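Local coordinates for protein purine nucleoside phosphorylase (Schistosoma mansoni, PDB 5KO5) that probably catalyses the reversible phosphorolysis of purine nucleosides to a free base and ribose 1-phosphate, and also binds cytosine, at residues Pro59-Val71 with Ala82-Ser94. Sequence-based numbering, arbitrary orientation.
Sequences PKTTVAGHVGNLV and AMQGRLHMYEGYS
The ring of Tyr93 meets Lys60 O at its edge, in plane, through CE1, while the methyl CG2 of Thr61 comes in obliquely near CZ. Its hydroxyl rests against Thr61, 3.4 Å from Tyr93 OH to Thr61 CB, and shares a water with Ala64 N, so the turn at Thr62-Ala64, closed by the bond from Gly65 N to Thr61 O, is tied to the tyrosine through solvent. The other flat pair is the amides of Asn69 and Gln84: the two side chains run alongside each other in the same direction, their amide planes turned 56° apart. Asn69 ND2 gives Gln84 OE1 a nearly straight bond (3.0 Å); the acceptor lies in the Asn69 amide plane, but the donor is tilted 19° from that of Gln84. With CG anti to the backbone N (chi1 -171°) and an extended chain, Gln84 carries OE1 to this bond; its side chain crosses that of Val67 at about a right angle, with Val67 CG2 near OE1. Along the backbones, two antiparallel hydrogen-bonded pairs, Asn69-Gln84 and Val71-Ala82, zip the strands. Beyond them Gly85 brings CA within 3.4 Å of Val67 O, a CA-H...O contact with no side chain in the way. Leu87 then forks, CD1 against Pro59 CG at 3.5 Å and CD2 against Thr61 CG2. Ala64 CB touches Glu91 OE1, whereas Glu91 OE2 forms a salt bridge with Arg160 of the second subunit. The contact thus spans the open end of the beta hairpin 69-75/78-84 and the two loops that enter and leave it: strand 47-51 borders the first strand, strand 29-32 the second, and helix 95-108 packs on Met83 and Pro59.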
ATOM      1  N   PRO A  59      12.384   0.097  20.888  1.00 17.80           N
ATOM      2  CA  PRO A  59      11.888   1.306  20.212  1.00 19.78           C
ATOM      3  C   PRO A  59      11.423   2.384  21.182  1.00 20.65           C
ATOM      4  O   PRO A  59      10.835   2.100  22.228  1.00 20.37           O
ATOM      5  CB  PRO A  59      10.725   0.788  19.357  1.00 24.50           C
ATOM      6  CG  PRO A  59      10.409  -0.572  19.889  1.00 26.61           C
ATOM      7  CD  PRO A  59      11.657  -1.117  20.489  1.00 22.49           C
ATOM      8  N   LYS A  60      11.691   3.631  20.809  1.00 20.46           N
ATOM      9  CA  LYS A  60      11.205   4.774  21.569  1.00 20.75           C
ATOM     10  C   LYS A  60       9.704   4.932  21.348  1.00 23.88           C
ATOM     11  O   LYS A  60       9.239   4.980  20.208  1.00 22.79           O
ATOM     12  CB  LYS A  60      11.933   6.032  21.096  1.00 23.58           C
ATOM     13  CG  LYS A  60      11.527   7.314  21.810  1.00 25.64           C
ATOM     14  CD  LYS A  60      12.454   8.461  21.423  1.00 35.46           C
ATOM     15  CE  LYS A  60      12.104   9.742  22.158  1.00 44.44           C
ATOM     16  NZ  LYS A  60      12.238   9.589  23.634  1.00 53.72           N
ATOM     17  N   THR A  61       8.941   5.016  22.441  1.00 24.99           N
ATOM     18  CA  THR A  61       7.485   5.102  22.361  1.00 26.92           C
ATOM     19  C   THR A  61       6.928   6.349  23.044  1.00 27.69           C
ATOM     20  O   THR A  61       5.720   6.418  23.296  1.00 27.34           O
ATOM     21  CB  THR A  61       6.826   3.852  22.949  1.00 27.17           C
ATOM     22  OG1 THR A  61       7.055   3.811  24.363  1.00 29.03           O
ATOM     23  CG2 THR A  61       7.399   2.592  22.325  1.00 28.69           C
ATOM     24  N   THR A  62       7.771   7.339  23.343  1.00 23.97           N
ATOM     25  CA  THR A  62       7.300   8.479  24.123  1.00 25.49           C
ATOM     26  C   THR A  62       6.422   9.429  23.312  1.00 29.31           C
ATOM     27  O   THR A  62       5.604  10.149  23.893  1.00 27.59           O
ATOM     28  CB  THR A  62       8.486   9.220  24.741  1.00 43.35           C
ATOM     29  OG1 THR A  62       9.363   9.666  23.700  1.00 52.22           O
ATOM     30  CG2 THR A  62       9.254   8.297  25.679  1.00 42.03           C
ATOM     31  N   VAL A  63       6.564   9.466  21.986  1.00 25.78           N
ATOM     32  CA  VAL A  63       5.685  10.334  21.204  1.00 26.72           C
ATOM     33  C   VAL A  63       4.236   9.876  21.335  1.00 27.60           C
ATOM     34  O   VAL A  63       3.331  10.679  21.586  1.00 32.25           O
ATOM     35  CB  VAL A  63       6.146  10.427  19.739  1.00 33.57           C
ATOM     36  CG1 VAL A  63       5.149  11.238  18.934  1.00 32.73           C
ATOM     37  CG2 VAL A  63       7.523  11.077  19.650  1.00 32.50           C
ATOM     38  N   ALA A  64       3.998   8.569  21.189  1.00 29.81           N
ATOM     39  CA  ALA A  64       2.659   8.046  21.437  1.00 28.53           C
ATOM     40  C   ALA A  64       2.318   8.078  22.919  1.00 31.88           C
ATOM     41  O   ALA A  64       1.144   8.218  23.284  1.00 37.10           O
ATOM     42  CB  ALA A  64       2.546   6.619  20.902  1.00 29.09           C
ATOM     43  N   GLY A  65       3.325   7.961  23.781  1.00 26.32           N
ATOM     44  CA  GLY A  65       3.086   7.939  25.207  1.00 27.34           C
ATOM     45  C   GLY A  65       2.409   6.649  25.640  1.00 26.54           C
ATOM     46  O   GLY A  65       2.445   5.623  24.953  1.00 25.27           O
ATOM     47  N   HIS A  66       1.779   6.721  26.812  1.00 27.67           N
ATOM     48  CA  HIS A  66       1.090   5.591  27.430  1.00 27.82           C
ATOM     49  C   HIS A  66       2.064   4.481  27.819  1.00 28.65           C
ATOM     50  O   HIS A  66       3.281   4.633  27.671  1.00 27.93           O
ATOM     51  CB  HIS A  66      -0.076   5.102  26.557  1.00 27.21           C
ATOM     52  CG  HIS A  66      -1.061   6.180  26.212  1.00 28.79           C
ATOM     53  ND1 HIS A  66      -2.130   6.499  27.020  1.00 31.34           N
ATOM     54  CD2 HIS A  66      -1.128   7.018  25.150  1.00 28.74           C
ATOM     55  CE1 HIS A  66      -2.816   7.487  26.470  1.00 32.09           C
ATOM     56  NE2 HIS A  66      -2.231   7.817  25.332  1.00 30.40           N
ATOM     57  N   VAL A  67       1.542   3.360  28.320  1.00 28.21           N
ATOM     58  CA  VAL A  67       2.395   2.365  28.967  1.00 27.88           C
ATOM     59  C   VAL A  67       3.285   1.656  27.949  1.00 27.47           C
ATOM     60  O   VAL A  67       2.917   1.460  26.782  1.00 26.17           O
ATOM     61  CB  VAL A  67       1.543   1.373  29.782  1.00 30.13           C
ATOM     62  CG1 VAL A  67       0.694   0.507  28.860  1.00 29.59           C
ATOM     63  CG2 VAL A  67       2.419   0.520  30.696  1.00 28.45           C
ATOM     64  N   GLY A  68       4.476   1.268  28.397  1.00 23.55           N
ATOM     65  CA  GLY A  68       5.399   0.517  27.569  1.00 22.35           C
ATOM     66  C   GLY A  68       6.347  -0.322  28.401  1.00 24.07           C
ATOM     67  O   GLY A  68       7.456   0.119  28.720  1.00 25.86           O
ATOM     68  N   ASN A  69       5.914  -1.528  28.781  1.00 22.08           N
ATOM     69  CA  ASN A  69       6.683  -2.407  29.651  1.00 23.47           C
ATOM     70  C   ASN A  69       6.694  -3.812  29.075  1.00 21.21           C
ATOM     71  O   ASN A  69       5.710  -4.255  28.478  1.00 22.18           O
ATOM     72  CB  ASN A  69       6.038  -2.537  31.034  1.00 24.24           C
ATOM     73  CG  ASN A  69       6.038  -1.245  31.815  1.00 26.26           C
ATOM     74  OD1 ASN A  69       7.041  -0.528  31.862  1.00 29.12           O
ATOM     75  ND2 ASN A  69       4.916  -0.948  32.451  1.00 30.95           N
ATOM     76  N   LEU A  70       7.815  -4.501  29.255  1.00 22.22           N
ATOM     77  CA  LEU A  70       7.873  -5.948  29.112  1.00 21.40           C
ATOM     78  C   LEU A  70       7.663  -6.553  30.493  1.00 24.90           C
ATOM     79  O   LEU A  70       8.322  -6.148  31.454  1.00 29.98           O
ATOM     80  CB  LEU A  70       9.249  -6.350  28.588  1.00 27.21           C
ATOM     81  CG  LEU A  70       9.342  -7.504  27.597  1.00 29.90           C
ATOM     82  CD1 LEU A  70       8.534  -7.202  26.337  1.00 23.07           C
ATOM     83  CD2 LEU A  70      10.802  -7.757  27.250  1.00 25.89           C
ATOM     84  N   VAL A  71       6.740  -7.503  30.600  1.00 21.77           N
ATOM     85  CA  VAL A  71       6.407  -8.131  31.876  1.00 22.99           C
ATOM     86  C   VAL A  71       6.688  -9.623  31.765  1.00 25.90           C
ATOM     87  O   VAL A  71       6.151 -10.297  30.877  1.00 24.98           O
ATOM     88  CB  VAL A  71       4.945  -7.867  32.273  1.00 23.82           C
ATOM     89  CG1 VAL A  71       4.655  -8.439  33.657  1.00 25.26           C
ATOM     90  CG2 VAL A  71       4.641  -6.371  32.223  1.00 26.72           C
ATOM     91  N   ALA A  82       5.279 -10.792  28.323  1.00 20.20           N
ATOM     92  CA  ALA A  82       4.167 -10.040  27.754  1.00 20.06           C
ATOM     93  C   ALA A  82       4.625  -8.653  27.332  1.00 21.74           C
ATOM     94  O   ALA A  82       5.431  -8.021  28.020  1.00 21.00           O
ATOM     95  CB  ALA A  82       3.053  -9.868  28.791  1.00 21.53           C
ATOM     96  N   MET A  83       4.077  -8.161  26.220  1.00 19.13           N
ATOM     97  CA  MET A  83       4.230  -6.754  25.861  1.00 19.02           C
ATOM     98  C   MET A  83       3.054  -5.981  26.437  1.00 21.83           C
ATOM     99  O   MET A  83       1.907  -6.196  26.037  1.00 26.23           O
ATOM    100  CB  MET A  83       4.305  -6.571  24.348  1.00 18.22           C
ATOM    101  CG  MET A  83       5.530  -7.208  23.742  1.00 17.97           C
ATOM    102  SD  MET A  83       5.796  -6.784  22.006  1.00 20.66           S
ATOM    103  CE  MET A  83       6.333  -5.072  22.146  1.00 18.89           C
ATOM    104  N   GLN A  84       3.334  -5.089  27.386  1.00 20.63           N
ATOM    105  CA  GLN A  84       2.319  -4.219  27.964  1.00 21.69           C
ATOM    106  C   GLN A  84       2.462  -2.863  27.280  1.00 22.19           C
ATOM    107  O   GLN A  84       3.330  -2.063  27.636  1.00 22.97           O
ATOM    108  CB  GLN A  84       2.516  -4.107  29.470  1.00 24.82           C
ATOM    109  CG  GLN A  84       1.380  -3.412  30.172  1.00 26.77           C
ATOM    110  CD  GLN A  84       1.598  -3.362  31.656  1.00 32.17           C
ATOM    111  OE1 GLN A  84       2.652  -2.933  32.127  1.00 30.16           O
ATOM    112  NE2 GLN A  84       0.606  -3.816  32.409  1.00 34.96           N
ATOM    113  N   GLY A  85       1.611  -2.609  26.295  1.00 27.00           N
ATOM    114  CA  GLY A  85       1.815  -1.459  25.440  1.00 27.22           C
ATOM    115  C   GLY A  85       2.275  -1.903  24.067  1.00 25.86           C
ATOM    116  O   GLY A  85       3.468  -1.912  23.752  1.00 31.02           O
ATOM    117  N   ARG A  86       1.308  -2.288  23.252  1.00 24.34           N
ATOM    118  CA  ARG A  86       1.561  -2.826  21.929  1.00 23.19           C
ATOM    119  C   ARG A  86       2.039  -1.727  20.979  1.00 19.12           C
ATOM    120  O   ARG A  86       1.633  -0.569  21.080  1.00 22.07           O
ATOM    121  CB  ARG A  86       0.239  -3.376  21.413  1.00 28.76           C
ATOM    122  CG  ARG A  86       0.305  -4.122  20.146  1.00 27.73           C
ATOM    123  CD  ARG A  86      -1.063  -4.665  19.893  1.00 32.95           C
ATOM    124  NE  ARG A  86      -1.029  -5.736  18.918  1.00 26.68           N
ATOM    125  CZ  ARG A  86      -2.021  -6.593  18.752  1.00 25.35           C
ATOM    126  NH1 ARG A  86      -3.113  -6.487  19.502  1.00 26.30           N
ATOM    127  NH2 ARG A  86      -1.917  -7.543  17.843  1.00 30.25           N
ATOM    128  N   LEU A  87       2.904  -2.102  20.046  1.00 18.59           N
ATOM    129  CA  LEU A  87       3.381  -1.179  19.025  1.00 16.24           C
ATOM    130  C   LEU A  87       2.544  -1.380  17.769  1.00 15.34           C
ATOM    131  O   LEU A  87       2.545  -2.470  17.190  1.00 16.58           O
ATOM    132  CB  LEU A  87       4.852  -1.436  18.722  1.00 16.59           C
ATOM    133  CG  LEU A  87       5.772  -1.453  19.941  1.00 25.05           C
ATOM    134  CD1 LEU A  87       7.169  -1.856  19.499  1.00 28.08           C
ATOM    135  CD2 LEU A  87       5.782  -0.101  20.609  1.00 26.50           C
ATOM    136  N   HIS A  88       1.849  -0.330  17.332  1.00 13.50           N
ATOM    137  CA  HIS A  88       0.986  -0.391  16.155  1.00 13.28           C
ATOM    138  C   HIS A  88       1.591   0.401  15.005  1.00 12.65           C
ATOM    139  O   HIS A  88       2.112   1.504  15.198  1.00 13.25           O
ATOM    140  CB  HIS A  88      -0.376   0.219  16.465  1.00 15.19           C
ATOM    141  CG  HIS A  88      -1.220  -0.603  17.387  1.00 22.26           C
ATOM    142  ND1 HIS A  88      -1.320  -0.345  18.740  1.00 24.10           N
ATOM    143  CD2 HIS A  88      -2.046  -1.644  17.140  1.00 25.97           C
ATOM    144  CE1 HIS A  88      -2.150  -1.215  19.289  1.00 26.35           C
ATOM    145  NE2 HIS A  88      -2.604  -2.016  18.340  1.00 26.93           N
ATOM    146  N   MET A  89       1.484  -0.144  13.791  1.00 12.33           N
ATOM    147  CA  MET A  89       2.145   0.495  12.658  1.00 12.07           C
ATOM    148  C   MET A  89       1.486   1.814  12.269  1.00 12.25           C
ATOM    149  O   MET A  89       2.171   2.693  11.733  1.00 12.26           O
ATOM    150  CB  MET A  89       2.311  -0.499  11.499  1.00 12.03           C
ATOM    151  CG  MET A  89       3.152  -1.705  11.954  1.00 12.20           C
ATOM    152  SD  MET A  89       4.033  -2.593  10.657  1.00 13.26           S
ATOM    153  CE  MET A  89       5.220  -1.363  10.138  1.00 13.99           C
ATOM    154  N   TYR A  90       0.203   2.004  12.583  1.00 12.55           N
ATOM    155  CA  TYR A  90      -0.416   3.297  12.290  1.00 12.79           C
ATOM    156  C   TYR A  90       0.187   4.425  13.110  1.00 13.06           C
ATOM    157  O   TYR A  90      -0.067   5.589  12.791  1.00 13.33           O
ATOM    158  CB  TYR A  90      -1.948   3.264  12.449  1.00 13.26           C
ATOM    159  CG  TYR A  90      -2.423   2.797  13.806  1.00 13.76           C
ATOM    160  CD1 TYR A  90      -2.253   3.582  14.942  1.00 14.24           C
ATOM    161  CD2 TYR A  90      -3.043   1.567  13.950  1.00 14.16           C
ATOM    162  CE1 TYR A  90      -2.670   3.141  16.188  1.00 15.23           C
ATOM    163  CE2 TYR A  90      -3.464   1.122  15.188  1.00 14.76           C
ATOM    164  CZ  TYR A  90      -3.278   1.916  16.300  1.00 15.23           C
ATOM    165  OH  TYR A  90      -3.688   1.451  17.524  1.00 16.55           O
ATOM    166  N   GLU A  91       0.942   4.121  14.169  1.00 13.18           N
ATOM    167  CA  GLU A  91       1.628   5.175  14.912  1.00 13.75           C
ATOM    168  C   GLU A  91       2.855   5.698  14.187  1.00 13.65           C
ATOM    169  O   GLU A  91       3.401   6.730  14.594  1.00 16.47           O
ATOM    170  CB  GLU A  91       2.082   4.668  16.281  1.00 14.88           C
ATOM    171  CG  GLU A  91       0.967   4.447  17.244  1.00 18.23           C
ATOM    172  CD  GLU A  91       0.304   5.749  17.736  1.00 16.76           C
ATOM    173  OE1 GLU A  91       0.934   6.841  17.741  1.00 19.40           O
ATOM    174  OE2 GLU A  91      -0.854   5.657  18.148  1.00 20.12           O
ATOM    175  N   GLY A  92       3.307   5.009  13.147  1.00 13.96           N
ATOM    176  CA  GLY A  92       4.492   5.392  12.418  1.00 13.46           C
ATOM    177  C   GLY A  92       5.732   4.603  12.761  1.00 16.18           C
ATOM    178  O   GLY A  92       6.801   4.911  12.223  1.00 16.63           O
ATOM    179  N   TYR A  93       5.623   3.592  13.621  1.00 13.70           N
ATOM    180  CA  TYR A  93       6.784   2.758  13.917  1.00 13.93           C
ATOM    181  C   TYR A  93       7.283   2.067  12.656  1.00 15.26           C
ATOM    182  O   TYR A  93       6.495   1.614  11.819  1.00 16.43           O
ATOM    183  CB  TYR A  93       6.421   1.692  14.951  1.00 16.47           C
ATOM    184  CG  TYR A  93       6.097   2.264  16.301  1.00 14.84           C
ATOM    185  CD1 TYR A  93       7.055   2.957  17.020  1.00 19.46           C
ATOM    186  CD2 TYR A  93       4.837   2.117  16.856  1.00 15.89           C
ATOM    187  CE1 TYR A  93       6.761   3.506  18.255  1.00 19.02           C
ATOM    188  CE2 TYR A  93       4.538   2.648  18.084  1.00 16.24           C
ATOM    189  CZ  TYR A  93       5.498   3.334  18.785  1.00 16.90           C
ATOM    190  OH  TYR A  93       5.199   3.875  20.013  1.00 21.22           O
ATOM    191  N   SER A  94       8.604   1.941  12.555  1.00 12.94           N
ATOM    192  CA  SER A  94       9.200   1.319  11.388  1.00 13.10           C
ATOM    193  C   SER A  94       9.139  -0.201  11.497  1.00 13.67           C
ATOM    194  O   SER A  94       8.885  -0.784  12.558  1.00 12.57           O
ATOM    195  CB  SER A  94      10.653   1.750  11.252  1.00 17.13           C
ATOM    196  OG  SER A  94      11.446   1.101  12.228  1.00 15.92           O
TER
HETATM  197  O   HOH W   1       5.822   6.725  19.734  1.00 31.33           O